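Side-chain contacts in nudix hydrolase domain-containing protein (Thermotoga maritima, PDB 3E57), which is of unknown function but, as a putative Nudix hydrolase, may hydrolyse a nucleoside diphosphate derivative or a related compound: residues E124-V127 and N128-D132; F166-V169 and K170-L174. All coordinates share one frame; numbering follows the deposited sequence.

How the contacts relate
Both contacts are local and lie in series along the chain. Neither nests in nor crosses the other. Contact 1 comes first. It covers the last turns of helix 115-130 and the step into strand 131-145. The chain then runs through that strand, helix 150-153 and strand 155-163 before it reaches contact 2. There strand 165-169 ends and a loop leads toward strand 176-181. The two places meet in space, with centres about 10 Å apart, because strands 131-145 and 165-169 are antiparallel neighbours. D132 N probably bonds to S168 O, and K170 NZ probably bonds to N128 O. Contact 2 is thus tied to both the helix end and the strand start of contact 1.

Contact 1. Residues E124-V127 and N128-D132; sequences EREV and NEEVD
V127 O takes two backbone bonds where helix 115-130 ends, from E130 N and V131 N, each at 3.0 Å. V131 N comes in almost straight on the carbonyl, while E130 N sits well above the carbonyl plane. Just before this, N128 N bonds to E124 O and E129 N to R125 O, and V131 then opens strand 131-145. On one flank R125 and E129 lie side by side. R125 NH1 forms a salt bridge with E129 OE2 at 3.1 Å. The oxygen lies near the guanidinium plane, but the nitrogen meets the carboxylate from above its plane. A bend in the R125 chain (chi3 55°) turns the guanidinium to its partners. D111 binds its NE and the H106 carbonyl its NH2. With an alanine in place of R125, D111 and E129 would probably lose their arginine partner and the H106 carbonyl its donor. On the buried flank V127 CG1 packs on V131 CG2 at 3.7 Å. The N128 amide lies by E124, its ND2 3.6 Å from E124 CG, with the amide and carboxylate planes 79° apart. E130 CG rests 3.4 Å from E126 O. The run R125 to E130 fits the REUXEE part of the Nudix box, whose glutamates commonly bind divalent metal in this family. The chemistry implies an arginine fixed by three partners, which ties this helix to the loop holding H106 and D111.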
loop_
_atom_site.group_PDB
_atom_site.type_symbol
_atom_site.label_atom_id
_atom_site.label_comp_id
_atom_site.label_asym_id
_atom_site.label_seq_id
_atom_site.Cartn_x
_atom_site.Cartn_y
_atom_site.Cartn_z
ATOM N N GLU B 124 4.443 8.588 -23.012
ATOM C CA GLU B 124 5.262 9.706 -23.489
ATOM C C GLU B 124 4.421 10.982 -23.685
ATOM O O GLU B 124 4.778 12.055 -23.193
ATOM C CB GLU B 124 5.962 9.317 -24.803
ATOM C CG GLU B 124 6.898 10.381 -25.368
ATOM C CD GLU B 124 7.386 10.075 -26.783
ATOM O OE1 GLU B 124 7.052 8.996 -27.332
ATOM O OE2 GLU B 124 8.110 10.930 -27.349
ATOM N N ARG B 125 3.306 10.853 -24.401
ATOM C CA ARG B 125 2.414 11.982 -24.670
ATOM C C ARG B 125 1.921 12.644 -23.383
ATOM O O ARG B 125 2.060 13.858 -23.201
ATOM C CB ARG B 125 1.210 11.511 -25.491
ATOM C CG ARG B 125 0.136 12.582 -25.703
ATOM C CD ARG B 125 -1.111 12.020 -26.363
ATOM N NE ARG B 125 -1.670 10.888 -25.630
ATOM C CZ ARG B 125 -2.344 10.980 -24.484
ATOM N NH1 ARG B 125 -2.548 12.150 -23.898
ATOM N NH2 ARG B 125 -2.814 9.888 -23.910
ATOM N N GLU B 126 1.334 11.823 -22.515
ATOM C CA GLU B 126 0.847 12.217 -21.191
ATOM C C GLU B 126 1.822 13.156 -20.475
ATOM O O GLU B 126 1.437 14.234 -20.018
ATOM C CB GLU B 126 0.626 10.936 -20.372
ATOM C CG GLU B 126 0.115 11.088 -18.959
ATOM C CD GLU B 126 1.213 11.225 -17.926
ATOM O OE1 GLU B 126 1.898 10.217 -17.605
ATOM O OE2 GLU B 126 1.374 12.354 -17.425
ATOM N N VAL B 127 3.084 12.737 -20.391
ATOM C CA VAL B 127 4.134 13.524 -19.743
ATOM C C VAL B 127 4.430 14.817 -20.516
ATOM O O VAL B 127 4.502 15.889 -19.924
ATOM C CB VAL B 127 5.430 12.690 -19.568
ATOM C CG1 VAL B 127 6.606 13.567 -19.123
ATOM C CG2 VAL B 127 5.195 11.555 -18.570
ATOM N N ASN B 128 4.576 14.712 -21.836
ATOM C CA ASN B 128 4.918 15.878 -22.673
ATOM C C ASN B 128 3.839 16.966 -22.735
ATOM O O ASN B 128 4.156 18.134 -22.953
ATOM C CB ASN B 128 5.320 15.429 -24.084
ATOM C CG ASN B 128 6.683 14.735 -24.116
ATOM O OD1 ASN B 128 7.487 14.853 -23.184
ATOM N ND2 ASN B 128 6.951 14.015 -25.199
ATOM N N GLU B 129 2.577 16.594 -22.534
ATOM C CA GLU B 129 1.494 17.584 -22.415
ATOM C C GLU B 129 1.639 18.466 -21.179
ATOM O O GLU B 129 1.190 19.613 -21.181
ATOM C CB GLU B 129 0.117 16.907 -22.357
ATOM C CG GLU B 129 -0.403 16.397 -23.696
ATOM C CD GLU B 129 -1.705 15.614 -23.568
ATOM O OE1 GLU B 129 -2.193 15.399 -22.435
ATOM O OE2 GLU B 129 -2.245 15.196 -24.605
ATOM N N GLU B 130 2.248 17.934 -20.119
ATOM C CA GLU B 130 2.305 18.647 -18.840
ATOM C C GLU B 130 3.627 19.364 -18.627
ATOM O O GLU B 130 3.657 20.445 -18.047
ATOM C CB GLU B 130 2.082 17.684 -17.674
ATOM C CG GLU B 130 0.850 16.801 -17.804
ATOM C CD GLU B 130 -0.315 17.256 -16.940
ATOM O OE1 GLU B 130 -0.606 16.568 -15.935
ATOM O OE2 GLU B 130 -0.939 18.293 -17.262
ATOM N N VAL B 131 4.725 18.765 -19.066
ATOM C CA VAL B 131 6.036 19.307 -18.750
ATOM C C VAL B 131 6.999 19.215 -19.917
ATOM O O VAL B 131 6.889 18.311 -20.746
ATOM C CB VAL B 131 6.658 18.565 -17.552
ATOM C CG1 VAL B 131 5.802 18.769 -16.293
ATOM C CG2 VAL B 131 6.817 17.087 -17.868
ATOM N N ASP B 132 7.945 20.152 -19.955
ATOM C CA ASP B 132 9.063 20.098 -20.885
ATOM C C ASP B 132 10.263 19.487 -20.165
ATOM O O ASP B 132 10.882 20.113 -19.303
ATOM C CB ASP B 132 9.397 21.497 -21.423
ATOM C CG ASP B 132 10.417 21.470 -22.549
ATOM O OD1 ASP B 132 10.708 20.378 -23.100
ATOM O OD2 ASP B 132 10.931 22.557 -22.890
#

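Contact 2. Residues F166-V169 and K170-L174; sequences FFSV and KEKDL
The end of strand 165-169, which pairs antiparallel with strand 131-145, and the loop after it meet here, where K172 folds back over S168 and V169. The ammonium of K172 lies near the last carbonyl of the strand. K172 NZ makes a weak hydrogen bond to V169 O at 3.3 Å. S168 OG also reaches V169 O, in a weak bond of 3.5 Å. The K172 chain is extended until its last torsion, where a bend (chi4 61°) brings NZ to the carbonyl. Its aliphatic part does the packing. K172 CG lies 3.7 Å from V169 CG2, and K172 CE is 3.9 Å from S168 CB. V169 CG2 also touches the backbone of the loop, 3.6 Å from K172 CA. With its one bond here weak, the grip on this surface side chain is light. The loop turns through K172 and D173, and L174 N bonds to E171 O at 2.9 Å across a type I beta turn. K170 points its long chain the other way, and its NZ bonds to N128 O at the end of helix 115-130. Further back in the strand, the S168 N lies 3.6 Å above the F166 ring plane, toward its rim. F166 also meets W177 edge-to-face. F167 and S168 both face D132 of strand 131-145, the arrangement of a classic beta bulge in an antiparallel pair.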
loop_
_atom_site.group_PDB
_atom_site.type_symbol
_atom_site.label_atom_id
_atom_site.label_comp_id
_atom_site.label_asym_id
_atom_site.label_seq_id
_atom_site.Cartn_x
_atom_site.Cartn_y
_atom_site.Cartn_z
ATOM N N PHE B 166 14.758 18.537 -16.363
ATOM C CA PHE B 166 13.476 19.221 -16.309
ATOM C C PHE B 166 13.706 20.678 -16.683
ATOM O O PHE B 166 14.626 21.304 -16.174
ATOM C CB PHE B 166 12.863 19.145 -14.902
ATOM C CG PHE B 166 11.630 19.979 -14.745
ATOM C CD1 PHE B 166 10.388 19.477 -15.110
ATOM C CD2 PHE B 166 11.709 21.278 -14.264
ATOM C CE1 PHE B 166 9.254 20.253 -14.993
ATOM C CE2 PHE B 166 10.574 22.053 -14.142
ATOM C CZ PHE B 166 9.347 21.541 -14.509
ATOM N N PHE B 167 12.858 21.214 -17.557
ATOM C CA PHE B 167 12.987 22.604 -18.007
ATOM C C PHE B 167 11.871 23.468 -17.456
ATOM O O PHE B 167 12.139 24.503 -16.840
ATOM C CB PHE B 167 13.008 22.677 -19.533
ATOM C CG PHE B 167 14.164 21.954 -20.147
ATOM C CD1 PHE B 167 15.449 22.471 -20.047
ATOM C CD2 PHE B 167 13.975 20.751 -20.813
ATOM C CE1 PHE B 167 16.528 21.804 -20.606
ATOM C CE2 PHE B 167 15.044 20.075 -21.377
ATOM C CZ PHE B 167 16.328 20.603 -21.273
ATOM N N SER B 168 10.626 23.044 -17.666
ATOM C CA SER B 168 9.471 23.791 -17.172
ATOM C C SER B 168 8.165 23.009 -17.290
ATOM O O SER B 168 8.112 21.945 -17.908
ATOM C CB SER B 168 9.315 25.101 -17.952
ATOM O OG SER B 168 8.920 24.847 -19.292
ATOM N N VAL B 169 7.109 23.564 -16.703
ATOM C CA VAL B 169 5.759 23.049 -16.914
ATOM C C VAL B 169 5.206 23.691 -18.186
ATOM O O VAL B 169 5.528 24.839 -18.501
ATOM C CB VAL B 169 4.822 23.297 -15.691
ATOM C CG1 VAL B 169 5.463 22.762 -14.423
ATOM C CG2 VAL B 169 4.461 24.775 -15.534
ATOM N N LYS B 170 4.402 22.941 -18.931
ATOM C CA LYS B 170 3.817 23.457 -20.172
ATOM C C LYS B 170 2.856 24.592 -19.851
ATOM O O LYS B 170 2.889 25.635 -20.503
ATOM C CB LYS B 170 3.104 22.348 -20.968
ATOM C CG LYS B 170 3.820 21.843 -22.248
ATOM C CD LYS B 170 5.351 21.945 -22.212
ATOM C CE LYS B 170 6.046 20.857 -23.042
ATOM N NZ LYS B 170 5.240 20.284 -24.156
ATOM N N GLU B 171 2.015 24.391 -18.841
ATOM C CA GLU B 171 1.033 25.401 -18.455
ATOM C C GLU B 171 1.375 26.049 -17.118
ATOM O O GLU B 171 0.949 25.587 -16.059
ATOM C CB GLU B 171 -0.366 24.793 -18.450
ATOM C CG GLU B 171 -0.870 24.535 -19.870
ATOM C CD GLU B 171 -2.094 23.647 -19.920
ATOM O OE1 GLU B 171 -2.093 22.574 -19.273
ATOM O OE2 GLU B 171 -3.054 24.023 -20.628
ATOM N N LYS B 172 2.135 27.140 -17.195
ATOM C CA LYS B 172 2.604 27.858 -16.011
ATOM C C LYS B 172 1.485 28.614 -15.294
ATOM O O LYS B 172 1.669 29.066 -14.161
ATOM C CB LYS B 172 3.725 28.831 -16.392
ATOM C CG LYS B 172 4.962 28.148 -16.943
ATOM C CD LYS B 172 6.059 29.147 -17.279
ATOM C CE LYS B 172 7.242 28.461 -17.944
ATOM N NZ LYS B 172 6.865 27.810 -19.239
ATOM N N ASP B 173 0.341 28.767 -15.962
ATOM C CA ASP B 173 -0.867 29.294 -15.326
ATOM C C ASP B 173 -1.826 28.173 -14.886
ATOM O O ASP B 173 -2.988 28.436 -14.567
ATOM C CB ASP B 173 -1.578 30.275 -16.268
ATOM C CG ASP B 173 -0.718 31.485 -16.618
ATOM O OD1 ASP B 173 0.421 31.585 -16.102
ATOM O OD2 ASP B 173 -1.184 32.333 -17.413
ATOM N N LEU B 174 -1.344 26.930 -14.877
ATOM C CA LEU B 174 -2.087 25.811 -14.280
ATOM C C LEU B 174 -1.343 25.132 -13.122
ATOM O O LEU B 174 -1.981 24.503 -12.271
ATOM C CB LEU B 174 -2.441 24.759 -15.338
ATOM C CG LEU B 174 -3.684 24.970 -16.213
ATOM C CD1 LEU B 174 -3.884 23.747 -17.106
ATOM C CD2 LEU B 174 -4.934 25.220 -15.383
#